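Exo-1,3/1,4-beta-glucanase (Pseudoalteromonas sp., PDB 3RRX) hydrolyses beta-1,3- and beta-1,4-linked glucans in an exo fashion, and probably acts as a beta-glucosidase of glycoside hydrolase family 3. Local coordinates at residues Val163-Asp168 with Arg240-Ala245; Gly226-Asn231 with Ala493-Asp498; Ser459-Ala464 with Val563-Lys568; Ser406-Lys411 with Leu610-Asn615. The protein carries 1 engineered substitution. All coordinates share one frame; numbering follows the deposited sequence.

Interaction 1: residues Val163-Asp168 with Arg240-Ala245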
loop_
_atom_site.group_PDB
_atom_site.type_symbol
_atom_site.label_atom_id
_atom_site.label_comp_id
_atom_site.label_asym_id
_atom_site.label_seq_id
_atom_site.Cartn_x
_atom_site.Cartn_y
_atom_site.Cartn_z
ATOM N N VAL A 163 -1.579 -5.266 -5.666
ATOM C CA VAL A 163 -2.542 -6.300 -6.016
ATOM C C VAL A 163 -2.076 -7.712 -5.644
ATOM O O VAL A 163 -2.548 -8.701 -6.201
ATOM C CB VAL A 163 -2.938 -6.201 -7.504
ATOM C CG1 VAL A 163 -3.427 -4.779 -7.800
ATOM C CG2 VAL A 163 -1.756 -6.547 -8.418
ATOM N N ALA A 164 -1.167 -7.804 -4.681
ATOM C CA ALA A 164 -0.751 -9.117 -4.191
ATOM C C ALA A 164 -1.962 -9.873 -3.655
ATOM O O ALA A 164 -2.881 -9.258 -3.094
ATOM C CB ALA A 164 0.316 -8.968 -3.097
ATOM N N VAL A 165 -1.956 -11.196 -3.845
ATOM C CA VAL A 165 -2.972 -12.103 -3.317
ATOM C C VAL A 165 -2.225 -13.043 -2.377
ATOM O O VAL A 165 -1.527 -13.955 -2.814
ATOM C CB VAL A 165 -3.659 -12.918 -4.447
ATOM C CG1 VAL A 165 -4.737 -13.858 -3.884
ATOM C CG2 VAL A 165 -4.245 -11.976 -5.493
ATOM N N VAL A 166 -2.340 -12.787 -1.080
ATOM C CA VAL A 166 -1.427 -13.386 -0.120
ATOM C C VAL A 166 -1.955 -14.713 0.408
ATOM O O VAL A 166 -3.072 -14.783 0.924
ATOM C CB VAL A 166 -1.125 -12.404 1.029
ATOM C CG1 VAL A 166 -0.289 -13.075 2.125
ATOM C CG2 VAL A 166 -0.398 -11.175 0.468
ATOM N N ARG A 167 -1.128 -15.748 0.277
ATOM C CA ARG A 167 -1.517 -17.124 0.577
ATOM C C ARG A 167 -0.850 -17.687 1.838
ATOM O O ARG A 167 -1.247 -18.745 2.326
ATOM C CB ARG A 167 -1.203 -18.020 -0.628
ATOM C CG ARG A 167 -1.744 -17.477 -1.943
ATOM C CD ARG A 167 -3.268 -17.508 -1.978
ATOM N NE ARG A 167 -3.756 -18.869 -2.199
ATOM C CZ ARG A 167 -5.037 -19.190 -2.349
ATOM N NH1 ARG A 167 -5.973 -18.252 -2.276
ATOM N NH2 ARG A 167 -5.380 -20.454 -2.563
ATOM N N ASP A 168 0.154 -16.987 2.362
ATOM C CA ASP A 168 0.848 -17.410 3.582
ATOM C C ASP A 168 1.126 -16.164 4.417
ATOM O O ASP A 168 1.946 -15.327 4.032
ATOM C CB ASP A 168 2.159 -18.132 3.231
ATOM C CG ASP A 168 2.814 -18.811 4.441
ATOM O OD1 ASP A 168 2.792 -18.249 5.558
ATOM O OD2 ASP A 168 3.362 -19.917 4.267
ATOM N N ARG A 240 -1.547 -17.559 -13.028
ATOM C CA ARG A 240 -2.609 -16.838 -13.736
ATOM C C ARG A 240 -3.872 -16.672 -12.881
ATOM O O ARG A 240 -4.351 -15.555 -12.668
ATOM C CB ARG A 240 -2.958 -17.592 -15.041
ATOM C CG ARG A 240 -4.024 -16.932 -15.923
ATOM C CD ARG A 240 -4.514 -17.916 -17.009
ATOM N NE ARG A 240 -5.214 -19.059 -16.414
ATOM C CZ ARG A 240 -5.467 -20.204 -17.050
ATOM N NH1 ARG A 240 -5.086 -20.368 -18.309
ATOM N NH2 ARG A 240 -6.104 -21.184 -16.427
ATOM N N ASP A 241 -4.399 -17.783 -12.381
ATOM C CA ASP A 241 -5.720 -17.773 -11.751
ATOM C C ASP A 241 -5.726 -17.275 -10.305
ATOM O O ASP A 241 -6.737 -16.753 -9.828
ATOM C CB ASP A 241 -6.343 -19.162 -11.816
ATOM C CG ASP A 241 -6.647 -19.591 -13.242
ATOM O OD1 ASP A 241 -6.868 -18.716 -14.110
ATOM O OD2 ASP A 241 -6.660 -20.801 -13.487
ATOM N N ILE A 242 -4.613 -17.445 -9.600
ATOM C CA ILE A 242 -4.545 -16.930 -8.234
ATOM C C ILE A 242 -3.864 -15.563 -8.155
ATOM O O ILE A 242 -4.416 -14.635 -7.579
ATOM C CB ILE A 242 -3.850 -17.903 -7.274
ATOM C CG1 ILE A 242 -4.559 -19.263 -7.297
ATOM C CG2 ILE A 242 -3.845 -17.339 -5.843
ATOM C CD1 ILE A 242 -3.962 -20.262 -6.341
ATOM N N HIS A 243 -2.676 -15.433 -8.736
ATOM C CA HIS A 243 -1.840 -14.265 -8.433
ATOM C C HIS A 243 -1.979 -13.077 -9.384
ATOM O O HIS A 243 -1.509 -11.971 -9.083
ATOM C CB HIS A 243 -0.381 -14.705 -8.272
ATOM C CG HIS A 243 -0.181 -15.624 -7.104
ATOM N ND1 HIS A 243 -0.121 -15.167 -5.802
ATOM C CD2 HIS A 243 -0.098 -16.974 -7.033
ATOM C CE1 HIS A 243 0.017 -16.196 -4.982
ATOM N NE2 HIS A 243 0.027 -17.305 -5.704
ATOM N N SER A 244 -2.651 -13.293 -10.513
ATOM C CA SER A 244 -2.727 -12.271 -11.555
ATOM C C SER A 244 -4.076 -11.563 -11.633
ATOM O O SER A 244 -4.247 -10.628 -12.413
ATOM C CB SER A 244 -2.384 -12.895 -12.911
ATOM O OG SER A 244 -1.074 -13.440 -12.873
ATOM N N ALA A 245 -5.020 -11.991 -10.810
ATOM C CA ALA A 245 -6.391 -11.490 -10.878
ATOM C C ALA A 245 -6.502 -9.967 -10.785
ATOM O O ALA A 245 -7.299 -9.354 -11.498
ATOM C CB ALA A 245 -7.234 -12.148 -9.806
HETATM O O HOH W 1 -3.206 -9.829 -8.638
HETATM O O HOH W 2 0.556 -12.452 -5.060
#

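Interaction 2: residues Gly226-Asn231 with Ala493-Asp498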
loop_
_atom_site.group_PDB
_atom_site.type_symbol
_atom_site.label_atom_id
_atom_site.label_comp_id
_atom_site.label_asym_id
_atom_site.label_seq_id
_atom_site.Cartn_x
_atom_site.Cartn_y
_atom_site.Cartn_z
ATOM N N GLY A 226 6.203 -17.861 2.902
ATOM C CA GLY A 226 5.965 -16.424 2.999
ATOM C C GLY A 226 7.227 -15.587 3.124
ATOM O O GLY A 226 7.187 -14.460 3.612
ATOM N N VAL A 227 8.360 -16.127 2.685
ATOM C CA VAL A 227 9.618 -15.393 2.767
ATOM C C VAL A 227 9.600 -14.203 1.801
ATOM O O VAL A 227 9.274 -14.363 0.629
ATOM C CB VAL A 227 10.820 -16.310 2.436
ATOM C CG1 VAL A 227 12.105 -15.492 2.338
ATOM C CG2 VAL A 227 10.942 -17.434 3.486
ATOM N N ASP A 228 9.938 -13.017 2.299
ATOM C CA ASP A 228 9.935 -11.806 1.478
ATOM C C ASP A 228 10.981 -11.914 0.365
ATOM O O ASP A 228 12.145 -12.205 0.637
ATOM C CB ASP A 228 10.208 -10.578 2.353
ATOM C CG ASP A 228 10.099 -9.268 1.585
ATOM O OD1 ASP A 228 9.107 -9.062 0.845
ATOM O OD2 ASP A 228 11.012 -8.443 1.730
ATOM N N ARG A 229 10.556 -11.674 -0.878
ATOM C CA ARG A 229 11.437 -11.787 -2.048
ATOM C C ARG A 229 11.841 -13.236 -2.288
ATOM O O ARG A 229 12.869 -13.504 -2.915
ATOM C CB ARG A 229 12.698 -10.937 -1.877
ATOM C CG ARG A 229 12.442 -9.477 -1.528
ATOM C CD ARG A 229 13.707 -8.671 -1.734
ATOM N NE ARG A 229 13.561 -7.276 -1.333
ATOM C CZ ARG A 229 14.479 -6.343 -1.578
ATOM N NH1 ARG A 229 15.594 -6.669 -2.221
ATOM N NH2 ARG A 229 14.283 -5.090 -1.190
ATOM N N GLY A 230 11.028 -14.160 -1.782
ATOM C CA GLY A 230 11.333 -15.579 -1.846
ATOM C C GLY A 230 10.921 -16.237 -3.150
ATOM O O GLY A 230 10.773 -15.577 -4.177
ATOM N N ASN A 231 10.726 -17.547 -3.101
ATOM C CA ASN A 231 10.504 -18.331 -4.307
ATOM C C ASN A 231 9.060 -18.796 -4.412
ATOM O O ASN A 231 8.551 -19.495 -3.534
ATOM C CB ASN A 231 11.448 -19.533 -4.324
ATOM C CG ASN A 231 11.511 -20.209 -5.680
ATOM O OD1 ASN A 231 11.186 -19.610 -6.709
ATOM N ND2 ASN A 231 11.943 -21.466 -5.690
ATOM N N ALA A 493 7.828 -3.251 7.981
ATOM C CA ALA A 493 7.703 -3.226 6.525
ATOM C C ALA A 493 8.646 -4.260 5.937
ATOM O O ALA A 493 9.748 -4.457 6.448
ATOM C CB ALA A 493 8.043 -1.841 5.980
ATOM N N GLU A 494 8.207 -4.915 4.866
ATOM C CA GLU A 494 9.038 -5.866 4.129
ATOM C C GLU A 494 9.576 -6.965 5.042
ATOM O O GLU A 494 8.878 -7.406 5.964
ATOM C CB GLU A 494 10.150 -5.139 3.348
ATOM C CG GLU A 494 9.608 -4.052 2.405
ATOM C CD GLU A 494 10.682 -3.412 1.523
ATOM O OE1 GLU A 494 10.853 -2.179 1.582
ATOM O OE2 GLU A 494 11.346 -4.130 0.763
ATOM N N TRP A 495 10.800 -7.420 4.796
ATOM C CA TRP A 495 11.286 -8.630 5.463
ATOM C C TRP A 495 11.367 -8.509 6.997
ATOM O O TRP A 495 11.382 -9.521 7.700
ATOM C CB TRP A 495 12.628 -9.087 4.865
ATOM C CG TRP A 495 13.748 -8.153 5.157
ATOM C CD1 TRP A 495 14.591 -8.196 6.230
ATOM C CD2 TRP A 495 14.149 -7.021 4.376
ATOM N NE1 TRP A 495 15.492 -7.164 6.165
ATOM C CE2 TRP A 495 15.244 -6.424 5.039
ATOM C CE3 TRP A 495 13.692 -6.455 3.182
ATOM C CZ2 TRP A 495 15.888 -5.286 4.550
ATOM C CZ3 TRP A 495 14.337 -5.325 2.690
ATOM C CH2 TRP A 495 15.423 -4.750 3.377
ATOM N N PHE A 496 11.412 -7.283 7.516
ATOM C CA PHE A 496 11.402 -7.071 8.970
ATOM C C PHE A 496 10.183 -7.719 9.615
ATOM O O PHE A 496 10.209 -8.053 10.800
ATOM C CB PHE A 496 11.384 -5.580 9.321
ATOM C CG PHE A 496 12.727 -4.910 9.252
ATOM C CD1 PHE A 496 13.224 -4.219 10.352
ATOM C CD2 PHE A 496 13.480 -4.937 8.086
ATOM C CE1 PHE A 496 14.450 -3.569 10.292
ATOM C CE2 PHE A 496 14.714 -4.298 8.023
ATOM C CZ PHE A 496 15.198 -3.614 9.131
ATOM N N GLY A 497 9.112 -7.872 8.837
ATOM C CA GLY A 497 7.868 -8.437 9.332
ATOM C C GLY A 497 7.663 -9.914 9.021
ATOM O O GLY A 497 6.631 -10.482 9.375
ATOM N N ASP A 498 8.632 -10.548 8.363
ATOM C CA ASP A 498 8.533 -11.985 8.095
ATOM C C ASP A 498 8.599 -12.705 9.435
ATOM O O ASP A 498 9.445 -12.379 10.263
ATOM C CB ASP A 498 9.708 -12.471 7.237
ATOM C CG ASP A 498 9.555 -12.130 5.760
ATOM O OD1 ASP A 498 8.580 -11.449 5.375
ATOM O OD2 ASP A 498 10.426 -12.559 4.979
HETATM O O HOH W 3 11.401 -6.574 -0.038
#

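Interaction 3: residues Ser459-Ala464 with Val563-Lys568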
loop_
_atom_site.group_PDB
_atom_site.type_symbol
_atom_site.label_atom_id
_atom_site.label_comp_id
_atom_site.label_asym_id
_atom_site.label_seq_id
_atom_site.Cartn_x
_atom_site.Cartn_y
_atom_site.Cartn_z
ATOM N N SER A 459 -13.008 11.665 23.421
ATOM C CA SER A 459 -13.840 12.725 22.876
ATOM C C SER A 459 -15.330 12.392 23.011
ATOM O O SER A 459 -16.135 13.238 23.409
ATOM C CB SER A 459 -13.463 12.969 21.412
ATOM O OG SER A 459 -14.258 13.988 20.855
ATOM N N GLN A 460 -15.697 11.154 22.691
ATOM C CA GLN A 460 -17.102 10.757 22.713
ATOM C C GLN A 460 -17.610 10.475 24.127
ATOM O O GLN A 460 -18.758 10.772 24.454
ATOM C CB GLN A 460 -17.341 9.558 21.774
ATOM C CG GLN A 460 -17.043 9.909 20.316
ATOM C CD GLN A 460 -17.516 8.865 19.309
ATOM O OE1 GLN A 460 -18.349 8.008 19.613
ATOM N NE2 GLN A 460 -16.980 8.944 18.094
ATOM N N VAL A 461 -16.756 9.902 24.964
ATOM C CA VAL A 461 -17.145 9.610 26.342
ATOM C C VAL A 461 -17.369 10.908 27.117
ATOM O O VAL A 461 -18.319 11.029 27.899
ATOM C CB VAL A 461 -16.093 8.747 27.049
ATOM C CG1 VAL A 461 -16.312 8.765 28.577
ATOM C CG2 VAL A 461 -16.144 7.335 26.508
ATOM N N THR A 462 -16.505 11.886 26.882
ATOM C CA THR A 462 -16.636 13.185 27.539
ATOM C C THR A 462 -17.930 13.870 27.108
ATOM O O THR A 462 -18.669 14.402 27.937
ATOM C CB THR A 462 -15.415 14.073 27.245
ATOM O OG1 THR A 462 -14.275 13.512 27.908
ATOM C CG2 THR A 462 -15.638 15.508 27.744
ATOM N N LYS A 463 -18.211 13.833 25.811
ATOM C CA LYS A 463 -19.455 14.392 25.283
ATOM C C LYS A 463 -20.705 13.741 25.882
ATOM O O LYS A 463 -21.749 14.386 26.003
ATOM C CB LYS A 463 -19.492 14.279 23.759
ATOM C CG LYS A 463 -18.582 15.256 23.050
ATOM C CD LYS A 463 -18.631 15.072 21.534
ATOM C CE LYS A 463 -17.774 16.116 20.832
ATOM N NZ LYS A 463 -16.399 16.186 21.404
ATOM N N ALA A 464 -20.603 12.467 26.247
ATOM C CA ALA A 464 -21.746 11.743 26.793
ATOM C C ALA A 464 -21.824 11.833 28.317
ATOM O O ALA A 464 -22.731 11.272 28.924
ATOM C CB ALA A 464 -21.719 10.270 26.341
ATOM N N VAL A 563 -17.849 2.917 16.231
ATOM C CA VAL A 563 -18.508 1.615 16.228
ATOM C C VAL A 563 -18.649 1.005 17.630
ATOM O O VAL A 563 -19.689 0.443 17.956
ATOM C CB VAL A 563 -17.789 0.616 15.287
ATOM C CG1 VAL A 563 -18.437 -0.769 15.371
ATOM C CG2 VAL A 563 -17.793 1.145 13.838
ATOM N N LEU A 564 -17.608 1.113 18.451
ATOM C CA LEU A 564 -17.598 0.458 19.759
ATOM C C LEU A 564 -18.507 1.120 20.795
ATOM O O LEU A 564 -18.993 0.450 21.707
ATOM C CB LEU A 564 -16.171 0.372 20.319
ATOM C CG LEU A 564 -15.357 -0.865 19.920
ATOM C CD1 LEU A 564 -15.234 -0.994 18.399
ATOM C CD2 LEU A 564 -13.982 -0.807 20.577
ATOM N N LEU A 565 -18.717 2.429 20.666
ATOM C CA LEU A 565 -19.513 3.181 21.649
ATOM C C LEU A 565 -20.927 3.464 21.156
ATOM O O LEU A 565 -21.144 3.614 19.961
ATOM C CB LEU A 565 -18.845 4.522 21.963
ATOM C CG LEU A 565 -17.427 4.535 22.544
ATOM C CD1 LEU A 565 -17.021 5.972 22.895
ATOM C CD2 LEU A 565 -17.357 3.660 23.779
ATOM N N THR A 566 -21.885 3.560 22.076
ATOM C CA THR A 566 -23.199 4.099 21.734
ATOM C C THR A 566 -23.056 5.605 21.545
ATOM O O THR A 566 -22.005 6.176 21.847
ATOM C CB THR A 566 -24.224 3.886 22.867
ATOM O OG1 THR A 566 -23.841 4.668 24.007
ATOM C CG2 THR A 566 -24.326 2.410 23.264
ATOM N N ASN A 567 -24.106 6.253 21.049
ATOM C CA ASN A 567 -24.171 7.711 21.110
ATOM C C ASN A 567 -24.562 8.161 22.521
ATOM O O ASN A 567 -24.656 7.334 23.434
ATOM C CB ASN A 567 -25.139 8.271 20.059
ATOM C CG ASN A 567 -26.571 7.802 20.267
ATOM O OD1 ASN A 567 -26.977 7.454 21.379
ATOM N ND2 ASN A 567 -27.346 7.794 19.186
ATOM N N LYS A 568 -24.789 9.462 22.701
ATOM C CA LYS A 568 -25.113 10.016 24.018
ATOM C C LYS A 568 -26.384 9.425 24.611
ATOM O O LYS A 568 -26.469 9.207 25.819
ATOM C CB LYS A 568 -25.264 11.538 23.954
ATOM C CG LYS A 568 -24.037 12.275 23.472
ATOM C CD LYS A 568 -24.189 13.778 23.673
ATOM C CE LYS A 568 -25.389 14.330 22.912
ATOM N NZ LYS A 568 -25.531 15.808 23.094
HETATM O O HOH W 4 -20.590 8.526 21.349
#

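Interaction 4: residues Ser406-Lys411 with Leu610-Asn615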
loop_
_atom_site.group_PDB
_atom_site.type_symbol
_atom_site.label_atom_id
_atom_site.label_comp_id
_atom_site.label_asym_id
_atom_site.label_seq_id
_atom_site.Cartn_x
_atom_site.Cartn_y
_atom_site.Cartn_z
ATOM N N SER A 406 -23.058 -9.709 24.428
ATOM C CA SER A 406 -23.282 -8.398 23.818
ATOM C C SER A 406 -22.702 -7.252 24.638
ATOM O O SER A 406 -23.368 -6.241 24.878
ATOM C CB SER A 406 -24.777 -8.167 23.587
ATOM O OG SER A 406 -25.307 -9.165 22.738
ATOM N N ILE A 407 -21.457 -7.397 25.068
ATOM C CA ILE A 407 -20.830 -6.337 25.848
ATOM C C ILE A 407 -20.655 -5.065 24.999
ATOM O O ILE A 407 -20.757 -3.947 25.506
ATOM C CB ILE A 407 -19.495 -6.811 26.471
ATOM C CG1 ILE A 407 -18.879 -5.710 27.336
ATOM C CG2 ILE A 407 -18.530 -7.299 25.393
ATOM C CD1 ILE A 407 -17.603 -6.131 28.022
ATOM N N LEU A 408 -20.416 -5.240 23.701
ATOM C CA LEU A 408 -20.431 -4.121 22.757
ATOM C C LEU A 408 -21.825 -3.987 22.157
ATOM O O LEU A 408 -22.495 -4.992 21.922
ATOM C CB LEU A 408 -19.422 -4.360 21.622
ATOM C CG LEU A 408 -17.938 -4.252 21.982
ATOM C CD1 LEU A 408 -17.068 -4.637 20.782
ATOM C CD2 LEU A 408 -17.607 -2.825 22.474
ATOM N N PRO A 409 -22.266 -2.752 21.875
ATOM C CA PRO A 409 -21.538 -1.495 22.086
ATOM C C PRO A 409 -21.607 -1.024 23.531
ATOM O O PRO A 409 -22.549 -1.337 24.263
ATOM C CB PRO A 409 -22.281 -0.510 21.180
ATOM C CG PRO A 409 -23.690 -1.022 21.158
ATOM C CD PRO A 409 -23.567 -2.532 21.213
ATOM N N ILE A 410 -20.594 -0.275 23.939
ATOM C CA ILE A 410 -20.489 0.203 25.307
ATOM C C ILE A 410 -21.174 1.552 25.444
ATOM O O ILE A 410 -20.962 2.440 24.621
ATOM C CB ILE A 410 -19.014 0.375 25.700
ATOM C CG1 ILE A 410 -18.313 -0.979 25.737
ATOM C CG2 ILE A 410 -18.888 1.113 27.042
ATOM C CD1 ILE A 410 -16.813 -0.883 25.574
ATOM N N LYS A 411 -21.992 1.707 26.482
ATOM C CA LYS A 411 -22.590 3.009 26.787
ATOM C C LYS A 411 -21.520 4.089 26.912
ATOM O O LYS A 411 -20.603 3.964 27.717
ATOM C CB LYS A 411 -23.385 2.941 28.095
ATOM C CG LYS A 411 -24.665 2.134 28.012
ATOM C CD LYS A 411 -25.696 2.828 27.139
ATOM C CE LYS A 411 -27.014 2.056 27.112
ATOM N NZ LYS A 411 -27.715 2.090 28.431
ATOM N N LEU A 610 -19.083 -10.808 13.042
ATOM C CA LEU A 610 -20.292 -10.586 13.829
ATOM C C LEU A 610 -20.803 -9.161 13.677
ATOM O O LEU A 610 -20.058 -8.252 13.291
ATOM C CB LEU A 610 -20.037 -10.876 15.309
ATOM C CG LEU A 610 -19.579 -12.282 15.707
ATOM C CD1 LEU A 610 -19.333 -12.333 17.214
ATOM C CD2 LEU A 610 -20.576 -13.359 15.283
ATOM N N THR A 611 -22.083 -8.966 13.977
ATOM C CA THR A 611 -22.636 -7.622 14.099
ATOM C C THR A 611 -23.444 -7.559 15.384
ATOM O O THR A 611 -23.658 -8.571 16.048
ATOM C CB THR A 611 -23.580 -7.261 12.940
ATOM O OG1 THR A 611 -24.803 -7.996 13.077
ATOM C CG2 THR A 611 -22.936 -7.565 11.581
ATOM N N TYR A 612 -23.905 -6.364 15.725
ATOM C CA TYR A 612 -24.708 -6.182 16.924
ATOM C C TYR A 612 -26.065 -6.886 16.820
ATOM O O TYR A 612 -26.739 -7.087 17.825
ATOM C CB TYR A 612 -24.885 -4.693 17.208
ATOM C CG TYR A 612 -23.596 -3.992 17.596
ATOM C CD1 TYR A 612 -22.566 -4.685 18.219
ATOM C CD2 TYR A 612 -23.414 -2.639 17.338
ATOM C CE1 TYR A 612 -21.385 -4.044 18.584
ATOM C CE2 TYR A 612 -22.239 -1.990 17.696
ATOM C CZ TYR A 612 -21.234 -2.693 18.327
ATOM O OH TYR A 612 -20.068 -2.041 18.691
ATOM N N GLN A 613 -26.456 -7.270 15.609
ATOM C CA GLN A 613 -27.702 -8.016 15.426
ATOM C C GLN A 613 -27.559 -9.491 15.806
ATOM O O GLN A 613 -28.558 -10.181 16.005
ATOM C CB GLN A 613 -28.217 -7.885 13.990
ATOM C CG GLN A 613 -28.673 -6.482 13.633
ATOM C CD GLN A 613 -29.760 -5.982 14.564
ATOM O OE1 GLN A 613 -29.635 -4.917 15.170
ATOM N NE2 GLN A 613 -30.837 -6.753 14.687
ATOM N N ASP A 614 -26.324 -9.978 15.898
ATOM C CA ASP A 614 -26.087 -11.362 16.307
ATOM C C ASP A 614 -26.137 -11.525 17.819
ATOM O O ASP A 614 -25.822 -10.601 18.565
ATOM C CB ASP A 614 -24.732 -11.854 15.796
ATOM C CG ASP A 614 -24.651 -11.847 14.296
ATOM O OD1 ASP A 614 -25.622 -12.296 13.646
ATOM O OD2 ASP A 614 -23.626 -11.376 13.763
ATOM N N ASN A 615 -26.534 -12.709 18.271
ATOM C CA ASN A 615 -26.433 -13.049 19.683
ATOM C C ASN A 615 -25.683 -14.360 19.827
ATOM O O ASN A 615 -26.218 -15.358 20.305
ATOM C CB ASN A 615 -27.811 -13.114 20.340
ATOM C CG ASN A 615 -28.540 -11.785 20.272
ATOM O OD1 ASN A 615 -28.273 -10.876 21.061
ATOM N ND2 ASN A 615 -29.453 -11.657 19.311
HETATM O O HOH W 5 -25.661 -8.515 20.110
#

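Interaction 1: residues Val163-Asp168 with Arg240-Ala245
Arg-167 and Val-165 pack against Ile-242 and His-243, with the CG2 methyl of Ile-242 at the centre of the contact. This methyl lies against one face of the Arg-167 guanidinium, nearer its edge than its middle, and rests centrally over the ring of its own neighbour, His-243. The guanidinium and imidazole are turned almost perpendicular, their planes 81° apart. In the folded arginine chain, chi2 (-68°) brings CD to 3.9 Å from Ile-242 CG2, and chi3 (-76°) then turns the guanidinium face onto that methyl. Arg-167 CG approaches CE1 of His-243 obliquely at 3.7 Å. Val-165 crosses Ile-242 at about a right angle: its CG1 meets CG2 of the isoleucine, and its CG2 presses to 3.4 Å from Ile-242 O, a buried carbonyl oxygen that has no polar partner. Water does the polar linking. One molecule donates to both Val-163 O and His-243 O; another accepts from Val-165 N and hydrogen-bonds His-243 ND1 at 2.9 Å. The far end of Arg-167 is held by the carbonyl of the calcium ligand Glu-180, which accepts from NH1. Lacking the guanidinium, an alanine here would probably leave a gap over the Ile-242 methyl and the Glu-180 carbonyl without its donor. Asn-594, a second calcium ligand, bonds the backbone oxygen of Arg-167, so the contact lies beside the metal site. In the barrel domain it joins the loop following strand 157-162 to the end of helix 236-243, with Pro-182 of helix 182-197 touching Val-165 and Ala-245.

Interaction 2: residues Gly226-Asn231 with Ala493-Asp498
Asp-228, in a type II beta turn from Val-227 to Gly-230, meets the 3-10 turn at Trp-495 to Gly-497 and Asp-498 just after it, where the barrel domain faces the C-terminal alpha/beta domain. The backbone N of Asp-228 donates to Asp-498 OD2 at 2.8 Å in a nearly straight bond (168°), reaching the syn side of the carboxylate. The other oxygen of Asp-498 accepts from Gly-172 N. With CG anti to the backbone N (chi1 -175°), the Asp-228 carboxylate reaches the edge of the Trp-495 indole, OD2 lying 3.6 Å from CE3 with the two planes nearly coplanar. The extended chain of Arg-229 brings NH2 to 3.7 Å from Glu-494 OE2, a long salt bridge made at the guanidinium edge. Asp-228 OD2 and Glu-494 OE2 are 4.4 Å apart, and a single water donates to both while accepting from Arg-229 NE. The sister oxygens are bound by indole N-H groups, Asp-228 OD1 by Trp-171 and Glu-494 OE1 by Trp-437. Each acid is thus gripped at both oxygens, which fixes the orientation of the two carboxylates across the domain junction.

Interaction 3: residues Ser459-Ala464 with Val563-Lys568
The chain of Lys-568 passes close to the C-terminal end of helix 453-463, the CA atoms of Ala-464 and Lys-568 being 4.7 Å apart, whereas Leu-565, the first residue to leave helical geometry after helix 558-564, turns its side chain in against the flank of the same helix. Its CD1 methyl does the touching, 3.8 Å from Gln-460 CB and 4.0 Å from Val-461 CG2. The leucine side chain crosses that of Val-461 at about a right angle and that of Gln-460 more slantwise. Ile-416 of strand 415-419 touches both Val-461 and Leu-565, which places this apolar patch between helix and sheet. Gln-460 has CG beside the backbone N (chi1 -63°) and then runs extended, taking its amide past the leucine to the polar groups beyond. There NE2 bonds Asp-562 and Glu-558, both of helix 558-564, and OE1 accepts from Gln-573. OE1 also receives a bond from a water at 2.9 Å, and the same water donates to Thr-566 O, bridging the two segments. At the outer end, Lys-568 lays its aliphatic chain over the helix terminus: CG is 4.2 Å from Ala-464 CB, and CD comes to 3.4 Å from Lys-463 O. Lys-463 turns its own amine the other way, to Ser-459 OG one helical turn back. The contact thus combines a small apolar patch with a glutamine whose amide is bonded at both ends, while the exposed Lys-568 meets the helix end through its methylenes.

Interaction 4: residues Ser406-Lys411 with Leu610-Asn615
Pro-409 lies over the face of Tyr-612, the tight half of the contact. Its CD sits 3.5 Å from the ring centroid and only 4° off the normal, a CH-pi contact, while CB reaches 3.7 Å from the phenolic OH. Pro-409 N also lies over this face; the peptide before it is cis. Leu-408 adds its CB, 3.6 Å from CE1 of Tyr-612. With CG anti to the carbonyl carbon (chi1 -67°), the tyrosine side chain carries its ring to the proline. Its OH is hydrogen-bonded to Val-563 O, fixing the far end, and Phe-576 meets the ring with its plane at about 85°. A leucine in place of Tyr-612 would probably deprive Pro-409 of its aromatic platform and leave Val-563 O without its hydroxyl partner. The other half is looser and more exposed: Ser-406 OG stays 3.8 Å from Asn-615 OD1, and a water 2.7 Å from Ser-406 OG mediates, lying also near Tyr-612 O and Asp-614 O. Tyr-612 is carried by a type I beta turn from Thr-611 to Asp-614, in which Thr-611 OG1 accepts from Gln-613 N as an ST turn; this loop presents the aromatic half of a proline-tyrosine CH-pi stack.

How the interactions relate
From the N terminus, the chain passes 163-168 and 226-231 before 240-245 closes interaction 1 within the barrel domain. Interaction 2, opened at 226-231, stays open across the domain boundary until 493-498, so it crosses interaction 1 and also interactions 3 and 4, whose first segments are 459-464 and 406-411. Interaction 3 then closes at 563-568, wholly within the span that interaction 4 completes at 610-615. Interactions 1 and 2 touch by packing between Asp-168 and Gly-226. Interactions 3 and 4 probably share hydrogen bonds, including one from Ile-410 N to Leu-564 O, and join the loops after helix 558-564 to the one between strands 399-403 and 415-419, while interaction 2 ties the alpha/beta domain to the barrel.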